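Long-range contacts in fatty acyl CoA synthetase FADD13 (FATTY-ACYL-CoA SYNTHETASE) (Mycobacterium tuberculosis, PDB 3R44), which belongs to the ANL superfamily of AMP-binding enzymes, whose members join a large N-terminal portion to a small, mobile C-terminal domain: residues 363-368 / 392-397; 419-424 / 480-485. All blocks are in the same frame, centred on the assembly; numbering follows the deposited sequence.

Going from the N terminus, contact 1 comes first: strand 364-369 runs out, the chain makes a 23-residue excursion that includes helix 380-385, and residues 392-397 return antiparallel beside it. Contact 2 opens only after this loop has closed. Its hairpin strand 421-423 is followed by 55 residues of helix and strand, including helix 425-432 and helix 468-478, before the turn at 480-485 comes back against it. The two loops follow in series, neither nesting nor crossing. Contact 1 ties the corner between two small antiparallel sheets; contact 2 packs a hairpin against the turn after helix 468-478, within the small C-terminal part of the fold. They meet at Tyr424, which packs on Ile397 and probably hydrogen-bonds Gly395 O.

Contact 1 of 2, residues 363-368 / 392-397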
loop_
_atom_site.group_PDB
_atom_site.type_symbol
_atom_site.label_atom_id
_atom_site.label_comp_id
_atom_site.label_asym_id
_atom_site.label_seq_id
_atom_site.Cartn_x
_atom_site.Cartn_y
_atom_site.Cartn_z
ATOM N N GLY A 363 -20.402 -3.603 -8.468
ATOM C CA GLY A 363 -19.692 -4.713 -9.112
ATOM C C GLY A 363 -18.245 -4.802 -8.698
ATOM O O GLY A 363 -17.827 -4.225 -7.685
ATOM N N GLU A 364 -17.464 -5.530 -9.471
ATOM C CA GLU A 364 -16.047 -5.676 -9.150
ATOM C C GLU A 364 -15.315 -4.391 -9.568
ATOM O O GLU A 364 -15.490 -3.955 -10.696
ATOM C CB GLU A 364 -15.461 -6.900 -9.868
ATOM C CG GLU A 364 -13.996 -7.091 -9.533
ATOM C CD GLU A 364 -13.328 -8.178 -10.398
ATOM O OE1 GLU A 364 -13.962 -8.637 -11.405
ATOM O OE2 GLU A 364 -12.170 -8.561 -10.080
ATOM N N VAL A 365 -14.498 -3.806 -8.683
ATOM C CA VAL A 365 -13.774 -2.606 -9.016
ATOM C C VAL A 365 -12.757 -2.922 -10.114
ATOM O O VAL A 365 -11.978 -3.928 -10.024
ATOM C CB VAL A 365 -13.125 -1.971 -7.816
ATOM C CG1 VAL A 365 -12.351 -0.679 -8.264
ATOM C CG2 VAL A 365 -14.228 -1.608 -6.704
ATOM N N VAL A 366 -12.807 -2.135 -11.195
ATOM C CA VAL A 366 -11.822 -2.330 -12.273
ATOM C C VAL A 366 -11.114 -0.998 -12.562
ATOM O O VAL A 366 -11.707 0.081 -12.381
ATOM C CB VAL A 366 -12.403 -2.942 -13.537
ATOM C CG1 VAL A 366 -12.794 -4.397 -13.325
ATOM C CG2 VAL A 366 -13.558 -2.143 -14.089
ATOM N N ILE A 367 -9.854 -1.071 -12.985
ATOM C CA ILE A 367 -9.049 0.138 -13.208
ATOM C C ILE A 367 -8.445 0.083 -14.600
ATOM O O ILE A 367 -7.916 -0.991 -15.002
ATOM C CB ILE A 367 -7.918 0.221 -12.143
ATOM C CG1 ILE A 367 -8.507 0.220 -10.704
ATOM C CG2 ILE A 367 -6.996 1.440 -12.403
ATOM C CD1 ILE A 367 -7.454 0.185 -9.512
ATOM N N LYS A 368 -8.423 1.198 -15.323
ATOM C CA LYS A 368 -7.727 1.301 -16.642
ATOM C C LYS A 368 -6.831 2.532 -16.543
ATOM O O LYS A 368 -7.303 3.608 -16.225
ATOM C CB LYS A 368 -8.700 1.433 -17.814
ATOM C CG LYS A 368 -8.009 1.574 -19.169
ATOM C CD LYS A 368 -9.039 1.477 -20.323
ATOM C CE LYS A 368 -9.161 0.048 -20.786
ATOM N NZ LYS A 368 -9.968 -0.068 -22.045
ATOM N N PHE A 392 -7.990 -3.735 -15.446
ATOM C CA PHE A 392 -7.458 -4.597 -14.409
ATOM C C PHE A 392 -8.567 -4.957 -13.410
ATOM O O PHE A 392 -9.195 -4.069 -12.862
ATOM C CB PHE A 392 -6.305 -3.932 -13.650
ATOM C CG PHE A 392 -5.852 -4.729 -12.494
ATOM C CD1 PHE A 392 -5.118 -5.894 -12.678
ATOM C CD2 PHE A 392 -6.158 -4.350 -11.211
ATOM C CE1 PHE A 392 -4.762 -6.674 -11.608
ATOM C CE2 PHE A 392 -5.784 -5.105 -10.154
ATOM C CZ PHE A 392 -5.068 -6.266 -10.332
ATOM N N ARG A 393 -8.797 -6.239 -13.187
ATOM C CA ARG A 393 -9.797 -6.683 -12.226
ATOM C C ARG A 393 -9.222 -6.830 -10.825
ATOM O O ARG A 393 -8.354 -7.692 -10.556
ATOM C CB ARG A 393 -10.376 -7.998 -12.686
ATOM C CG ARG A 393 -11.055 -7.866 -14.048
ATOM C CD ARG A 393 -11.618 -9.152 -14.639
ATOM N NE ARG A 393 -12.490 -9.873 -13.722
ATOM C CZ ARG A 393 -13.082 -11.036 -13.961
ATOM N NH1 ARG A 393 -12.976 -11.647 -15.123
ATOM N NH2 ARG A 393 -13.817 -11.582 -13.016
ATOM N N THR A 394 -9.687 -6.005 -9.915
ATOM C CA THR A 394 -9.083 -5.945 -8.595
ATOM C C THR A 394 -9.463 -7.126 -7.696
ATOM O O THR A 394 -8.730 -7.404 -6.748
ATOM C CB THR A 394 -9.466 -4.632 -7.836
ATOM O OG1 THR A 394 -10.891 -4.640 -7.602
ATOM C CG2 THR A 394 -9.090 -3.370 -8.638
ATOM N N GLY A 395 -10.611 -7.763 -7.928
ATOM C CA GLY A 395 -11.135 -8.764 -7.033
ATOM C C GLY A 395 -11.872 -8.145 -5.853
ATOM O O GLY A 395 -12.407 -8.858 -4.996
ATOM N N ASP A 396 -11.886 -6.808 -5.798
ATOM C CA ASP A 396 -12.576 -6.098 -4.722
ATOM C C ASP A 396 -13.945 -5.693 -5.250
ATOM O O ASP A 396 -14.105 -5.406 -6.445
ATOM C CB ASP A 396 -11.790 -4.847 -4.320
ATOM C CG ASP A 396 -10.429 -5.143 -3.686
ATOM O OD1 ASP A 396 -10.122 -6.272 -3.220
ATOM O OD2 ASP A 396 -9.625 -4.196 -3.686
ATOM N N ILE A 397 -14.965 -5.688 -4.399
ATOM C CA ILE A 397 -16.298 -5.336 -4.815
ATOM C C ILE A 397 -16.617 -3.936 -4.292
ATOM O O ILE A 397 -16.266 -3.590 -3.137
ATOM C CB ILE A 397 -17.342 -6.321 -4.250
ATOM C CG1 ILE A 397 -17.029 -7.757 -4.675
ATOM C CG2 ILE A 397 -18.790 -5.894 -4.649
ATOM C CD1 ILE A 397 -16.817 -7.954 -6.173
#
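The carboxylate of Glu364 lies at the edge of the Arg393 guanidinium, with CD near the guanidinium plane and the two flat groups turned 77° apart. This salt bridge spans a beta bulge in an antiparallel strand pair. Glu364 OE1 receives Arg393 NE at 3.0 Å on its syn side, while the bond from NH2 is longer and weak. The other oxygen, Glu364 OE2, turns its anti lone pair to the backbone N of Gly395, 2.8 Å away, so both carboxylate oxygens are engaged and the group's rotation is fixed. Glu364 reaches this place with CG anti to the backbone N (chi1 -179°) and the chain extended beyond it. The guanidinium of Arg351 lies close to that of Arg393, and the Glu364 carboxylate may partly balance the positive charge.

Val366 pairs with Arg393 and Glu364 with Ile397, both as non-hydrogen-bonded pairs, so Thr394, Gly395 and Asp396 of the returning chain lie opposite Val365 alone, the extra two residues forming the bulge. Here the chain turns a corner at Gly395, leaving the five-stranded sheet for the hairpin 396-400/406-410. Past the bulge, Ile367 and Phe392 form a regular hydrogen-bonded pair, and Ile367 CD1 lies 4.0 Å from Thr394 CG2. On the other face, Val366 CG1 rests on the CG of Arg393, and Ile397 CD1 comes to 3.8 Å from Glu364 CA.

Both backbone polar atoms of Val365 fasten the corner, N to Asp396 O and O to Thr394. Asp396 directs its carboxylate elsewhere, to Tyr315, Arg411 and the backbone of Leu412. Val365 O accepts from Thr394 N at 3.1 Å and again from Thr394 OG1 at 2.7 Å. That same OG1 accepts from Asp396 N at 3.0 Å, completing an ST turn.

Contact 2 of 2, residues 419-424 / 480-485; sequences GGENVY and ARYKLP
Glu421 lays its side chain over one face of the Tyr482 ring: CB comes to 3.4 Å from CD1, and the carboxylate is stacked with only 20° between the planes. Its OE2 stands over the centre of the ring. The bend at chi2 (-94°) folds the carboxylate back over the aromatic surface. At the ring's edge, in its plane, Asn422 O lies 3.9 Å from Tyr482 CE1. Val423 CG2 comes in obliquely, 4.3 Å from Tyr482 CD1 and 4.1 Å from the tyrosine's own carbonyl O, while Val423 CG1 looks onto the backbone of Lys483.

The opposite face of the ring is covered by Lys483, whose aliphatic CG sits above its rim. Lys483 runs extended along the ring and turns only at its last torsion (chi4 68°), bringing NZ to donate to Tyr482 OH at 2.6 Å. Both residues belong to a 3-10 turn after helix 468-478, in which Lys483 N bonds to Ala480 O at 3.0 Å.

Further out, Val423 packs on Ile428, and Lys483 touches Glu427, which also accepts from Tyr424 N, so helix 425-432 backs both segments. Val423 is held by backbone bonding to Ile416. Gly419 and Gly420, both with positive phi, form the type I' turn of the two-residue beta hairpin 416-418/421-423, consistent with the A8 core motif of the ANL enzymes, near the start of the C-terminal domain.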
loop_
_atom_site.group_PDB
_atom_site.type_symbol
_atom_site.label_atom_id
_atom_site.label_comp_id
_atom_site.label_asym_id
_atom_site.label_seq_id
_atom_site.Cartn_x
_atom_site.Cartn_y
_atom_site.Cartn_z
ATOM N N GLY A 419 -17.449 -24.616 -1.895
ATOM C CA GLY A 419 -17.751 -25.560 -2.971
ATOM C C GLY A 419 -17.424 -25.015 -4.361
ATOM O O GLY A 419 -18.193 -25.202 -5.320
ATOM N N GLY A 420 -16.282 -24.339 -4.476
ATOM C CA GLY A 420 -15.871 -23.751 -5.745
ATOM C C GLY A 420 -16.553 -22.444 -6.171
ATOM O O GLY A 420 -16.233 -21.917 -7.228
ATOM N N GLU A 421 -17.499 -21.937 -5.387
ATOM C CA GLU A 421 -18.204 -20.684 -5.706
ATOM C C GLU A 421 -17.674 -19.555 -4.831
ATOM O O GLU A 421 -17.446 -19.747 -3.627
ATOM C CB GLU A 421 -19.704 -20.809 -5.414
ATOM C CG GLU A 421 -20.423 -21.981 -6.116
ATOM C CD GLU A 421 -21.082 -21.600 -7.468
ATOM O OE1 GLU A 421 -20.511 -20.794 -8.239
ATOM O OE2 GLU A 421 -22.189 -22.122 -7.752
ATOM N N ASN A 422 -17.519 -18.375 -5.411
ATOM C CA ASN A 422 -17.029 -17.216 -4.669
ATOM C C ASN A 422 -18.167 -16.526 -3.956
ATOM O O ASN A 422 -19.161 -16.221 -4.573
ATOM C CB ASN A 422 -16.384 -16.203 -5.610
ATOM C CG ASN A 422 -15.050 -16.672 -6.154
ATOM O OD1 ASN A 422 -14.569 -17.752 -5.807
ATOM N ND2 ASN A 422 -14.449 -15.867 -7.015
ATOM N N VAL A 423 -17.985 -16.244 -2.671
ATOM C CA VAL A 423 -18.972 -15.581 -1.860
ATOM C C VAL A 423 -18.281 -14.421 -1.157
ATOM O O VAL A 423 -17.274 -14.644 -0.442
ATOM C CB VAL A 423 -19.513 -16.578 -0.784
ATOM C CG1 VAL A 423 -20.542 -15.976 0.031
ATOM C CG2 VAL A 423 -20.056 -17.824 -1.453
ATOM N N TYR A 424 -18.778 -13.199 -1.332
ATOM C CA TYR A 424 -18.198 -12.091 -0.585
ATOM C C TYR A 424 -19.064 -11.795 0.666
ATOM O O TYR A 424 -20.315 -11.752 0.608
ATOM C CB TYR A 424 -17.985 -10.794 -1.389
ATOM C CG TYR A 424 -16.895 -10.785 -2.444
ATOM C CD1 TYR A 424 -15.613 -10.288 -2.168
ATOM C CD2 TYR A 424 -17.169 -11.230 -3.723
ATOM C CE1 TYR A 424 -14.621 -10.235 -3.185
ATOM C CE2 TYR A 424 -16.209 -11.203 -4.736
ATOM C CZ TYR A 424 -14.921 -10.702 -4.472
ATOM O OH TYR A 424 -13.938 -10.661 -5.500
ATOM N N ALA A 480 -29.122 -16.009 -3.477
ATOM C CA ALA A 480 -28.993 -17.345 -4.017
ATOM C C ALA A 480 -28.658 -18.336 -2.891
ATOM O O ALA A 480 -27.973 -17.994 -1.908
ATOM C CB ALA A 480 -27.916 -17.364 -5.095
ATOM N N ARG A 481 -29.151 -19.559 -3.037
ATOM C CA ARG A 481 -28.950 -20.622 -2.041
ATOM C C ARG A 481 -27.465 -20.829 -1.649
ATOM O O ARG A 481 -27.164 -20.963 -0.462
ATOM C CB ARG A 481 -29.602 -21.934 -2.535
ATOM C CG ARG A 481 -30.075 -22.887 -1.443
ATOM N N TYR A 482 -26.537 -20.840 -2.619
ATOM C CA TYR A 482 -25.107 -21.093 -2.321
ATOM C C TYR A 482 -24.442 -19.975 -1.514
ATOM O O TYR A 482 -23.388 -20.183 -0.937
ATOM C CB TYR A 482 -24.284 -21.378 -3.589
ATOM C CG TYR A 482 -23.929 -20.157 -4.429
ATOM C CD1 TYR A 482 -22.674 -19.559 -4.327
ATOM C CD2 TYR A 482 -24.844 -19.605 -5.315
ATOM C CE1 TYR A 482 -22.343 -18.437 -5.086
ATOM C CE2 TYR A 482 -24.519 -18.495 -6.097
ATOM C CZ TYR A 482 -23.270 -17.918 -5.975
ATOM O OH TYR A 482 -22.938 -16.816 -6.731
ATOM N N LYS A 483 -25.076 -18.805 -1.467
ATOM C CA LYS A 483 -24.599 -17.665 -0.711
ATOM C C LYS A 483 -25.129 -17.575 0.739
ATOM O O LYS A 483 -24.747 -16.689 1.468
ATOM C CB LYS A 483 -25.008 -16.379 -1.418
ATOM C CG LYS A 483 -24.187 -15.983 -2.628
ATOM C CD LYS A 483 -24.647 -14.604 -3.097
ATOM C CE LYS A 483 -23.795 -14.083 -4.216
ATOM N NZ LYS A 483 -23.971 -14.853 -5.440
ATOM N N LEU A 484 -26.047 -18.441 1.125
ATOM C CA LEU A 484 -26.581 -18.423 2.470
ATOM C C LEU A 484 -25.457 -18.774 3.413
ATOM O O LEU A 484 -24.689 -19.686 3.107
ATOM C CB LEU A 484 -27.673 -19.464 2.626
ATOM C CG LEU A 484 -28.868 -19.234 1.691
ATOM C CD1 LEU A 484 -29.968 -20.231 1.935
ATOM C CD2 LEU A 484 -29.348 -17.816 1.879
ATOM N N PRO A 485 -25.408 -18.106 4.591
ATOM C CA PRO A 485 -24.446 -18.472 5.630
ATOM C C PRO A 485 -24.681 -19.906 6.032
ATOM O O PRO A 485 -25.854 -20.322 6.121
ATOM C CB PRO A 485 -24.785 -17.525 6.797
ATOM C CG PRO A 485 -26.106 -17.038 6.549
ATOM C CD PRO A 485 -26.430 -17.170 5.095
#